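Local coordinates for protein oligogalacturonate lyase (Vibrio parahaemolyticus RIMD 2210633, PDB 3C5M) that probably cleaves oligogalacturonides, breakdown products of pectin, as a manganese-binding lyase built on a seven-bladed beta-propeller, at residues 116-121 and 167-172. Numbering follows the deposited sequence.
Sequences VIYTVD and TCRLIK
The Tyr-118 ring reaches from strand 114-119 toward Arg-169 and Ile-171 on strand 168-174; the backbone N of Val-120 lies over one face, 3.7 Å above the ring plane and nearer the ring's rim than its centre, while Ile-171 CD1 meets its phenol end obliquely. This is a contact between consecutive blades of the seven-bladed beta-propeller: strand 114-119 is the last of its four-stranded antiparallel sheet, and strand 168-174 is the third of the next. The backbones stay well apart, the closest CA pair, Tyr-118 and Lys-172, lying 10.7 Å from each other; Tyr-118 and Arg-169 reach across the gap, and Ile-171 meets the ring with its terminal methyl. Tyr-118 has CG anti to the backbone N (chi1 168°), which sends the ring across to the neighbouring blade. From the other side Arg-169 arrives with its chain extended from CG to NE, and its guanidinium plane is turned 52° from the ring. Tyr-118 OH and Arg-169 NH2 remain 4.1 Å apart; what joins them is Glu-143 of strand 138-145, which accepts a hydrogen bond from Tyr-118 OH at OE2 and forms a salt bridge with Arg-169 NH2 through OE1. Trp-124 adds a cation-pi partner to Arg-169. Asp-121 OD1, hydrogen-bonded to the backbone N of Glu-123, lies 6.4 Å from Arg-169 NH2, so any attraction there is probably long-range only. The apolar contact is small: Ile-171 CD1 sits 4.1 Å from Tyr-118 CZ, and the same methyl also lies 3.8 Å from Tyr-118 OH.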
loop_
_atom_site.group_PDB
_atom_site.type_symbol
_atom_site.label_atom_id
_atom_site.label_comp_id
_atom_site.label_asym_id
_atom_site.label_seq_id
_atom_site.Cartn_x
_atom_site.Cartn_y
_atom_site.Cartn_z
ATOM N N VAL A 116 -1.344 -21.952 7.038
ATOM C CA VAL A 116 -0.909 -20.918 7.964
ATOM C C VAL A 116 0.620 -21.013 8.022
ATOM O O VAL A 116 1.181 -21.996 8.493
ATOM C CB VAL A 116 -1.569 -21.109 9.342
ATOM C CG1 VAL A 116 -1.824 -22.581 9.592
ATOM C CG2 VAL A 116 -0.693 -20.502 10.424
ATOM N N ILE A 117 1.289 -19.993 7.504
ATOM C CA ILE A 117 2.736 -19.992 7.452
ATOM C C ILE A 117 3.401 -19.400 8.692
ATOM O O ILE A 117 4.599 -19.587 8.894
ATOM C CB ILE A 117 3.224 -19.237 6.218
ATOM C CG1 ILE A 117 2.702 -17.812 6.289
ATOM C CG2 ILE A 117 2.714 -19.904 4.948
ATOM C CD1 ILE A 117 3.202 -16.924 5.175
ATOM N N TYR A 118 2.647 -18.681 9.519
ATOM C CA TYR A 118 3.217 -18.111 10.739
ATOM C C TYR A 118 2.146 -17.607 11.685
ATOM O O TYR A 118 1.161 -17.032 11.249
ATOM C CB TYR A 118 4.183 -16.972 10.406
ATOM C CG TYR A 118 4.590 -16.135 11.603
ATOM C CD1 TYR A 118 4.217 -14.799 11.703
ATOM C CD2 TYR A 118 5.335 -16.688 12.644
ATOM C CE1 TYR A 118 4.573 -14.024 12.814
ATOM C CE2 TYR A 118 5.702 -15.927 13.760
ATOM C CZ TYR A 118 5.313 -14.588 13.837
ATOM O OH TYR A 118 5.668 -13.819 14.928
ATOM N N THR A 119 2.329 -17.823 12.981
ATOM C CA THR A 119 1.343 -17.368 13.955
ATOM C C THR A 119 2.011 -16.561 15.062
ATOM O O THR A 119 2.695 -17.123 15.906
ATOM C CB THR A 119 0.586 -18.559 14.600
ATOM O OG1 THR A 119 -0.141 -19.286 13.598
ATOM C CG2 THR A 119 -0.383 -18.052 15.656
ATOM N N VAL A 120 1.799 -15.247 15.062
ATOM C CA VAL A 120 2.393 -14.364 16.065
ATOM C C VAL A 120 2.396 -14.972 17.452
ATOM O O VAL A 120 1.434 -15.617 17.853
ATOM C CB VAL A 120 1.663 -13.005 16.125
ATOM C CG1 VAL A 120 0.194 -13.207 16.460
ATOM C CG2 VAL A 120 2.326 -12.106 17.147
ATOM N N ASP A 121 3.483 -14.760 18.191
ATOM C CA ASP A 121 3.587 -15.307 19.534
ATOM C C ASP A 121 2.862 -14.479 20.586
ATOM O O ASP A 121 2.824 -13.258 20.508
ATOM C CB ASP A 121 5.048 -15.460 19.929
ATOM C CG ASP A 121 5.209 -16.110 21.293
ATOM O OD1 ASP A 121 5.035 -15.401 22.319
ATOM O OD2 ASP A 121 5.489 -17.334 21.336
ATOM N N THR A 167 8.927 -1.179 22.762
ATOM C CA THR A 167 9.905 -2.071 22.168
ATOM C C THR A 167 9.270 -2.814 20.995
ATOM O O THR A 167 8.318 -3.585 21.165
ATOM C CB THR A 167 10.434 -3.081 23.215
ATOM O OG1 THR A 167 11.058 -4.189 22.552
ATOM C CG2 THR A 167 9.306 -3.593 24.072
ATOM N N CYS A 168 9.803 -2.553 19.806
ATOM C CA CYS A 168 9.325 -3.154 18.567
ATOM C C CYS A 168 10.448 -3.907 17.883
ATOM O O CYS A 168 11.616 -3.565 18.029
ATOM C CB CYS A 168 8.830 -2.069 17.613
ATOM S SG CYS A 168 7.442 -1.118 18.211
ATOM N N ARG A 169 10.095 -4.927 17.119
ATOM C CA ARG A 169 11.101 -5.691 16.413
ATOM C C ARG A 169 10.700 -5.887 14.958
ATOM O O ARG A 169 9.530 -6.086 14.642
ATOM C CB ARG A 169 11.301 -7.055 17.073
ATOM C CG ARG A 169 10.071 -7.945 17.029
ATOM C CD ARG A 169 10.365 -9.295 17.645
ATOM N NE ARG A 169 9.245 -10.222 17.520
ATOM C CZ ARG A 169 9.298 -11.505 17.867
ATOM N NH1 ARG A 169 10.416 -12.022 18.364
ATOM N NH2 ARG A 169 8.232 -12.278 17.705
ATOM N N LEU A 170 11.696 -5.822 14.085
ATOM C CA LEU A 170 11.513 -6.009 12.658
ATOM C C LEU A 170 11.919 -7.467 12.379
ATOM O O LEU A 170 13.106 -7.787 12.366
ATOM C CB LEU A 170 12.428 -5.044 11.906
ATOM C CG LEU A 170 12.152 -4.773 10.430
ATOM C CD1 LEU A 170 13.193 -3.810 9.866
ATOM C CD2 LEU A 170 12.177 -6.070 9.665
ATOM N N ILE A 171 10.938 -8.348 12.168
ATOM C CA ILE A 171 11.219 -9.761 11.928
ATOM C C ILE A 171 11.134 -10.192 10.474
ATOM O O ILE A 171 10.586 -9.496 9.626
ATOM C CB ILE A 171 10.276 -10.683 12.735
ATOM C CG1 ILE A 171 8.839 -10.526 12.243
ATOM C CG2 ILE A 171 10.388 -10.371 14.220
ATOM C CD1 ILE A 171 7.833 -11.421 12.948
ATOM N N LYS A 172 11.688 -11.364 10.202
ATOM C CA LYS A 172 11.702 -11.933 8.871
ATOM C C LYS A 172 11.290 -13.388 9.031
ATOM O O LYS A 172 11.823 -14.103 9.874
ATOM C CB LYS A 172 13.109 -11.835 8.289
ATOM C CG LYS A 172 13.307 -12.591 6.991
ATOM C CD LYS A 172 14.727 -12.410 6.462
ATOM C CE LYS A 172 15.771 -13.018 7.396
ATOM N NZ LYS A 172 15.631 -14.501 7.537
#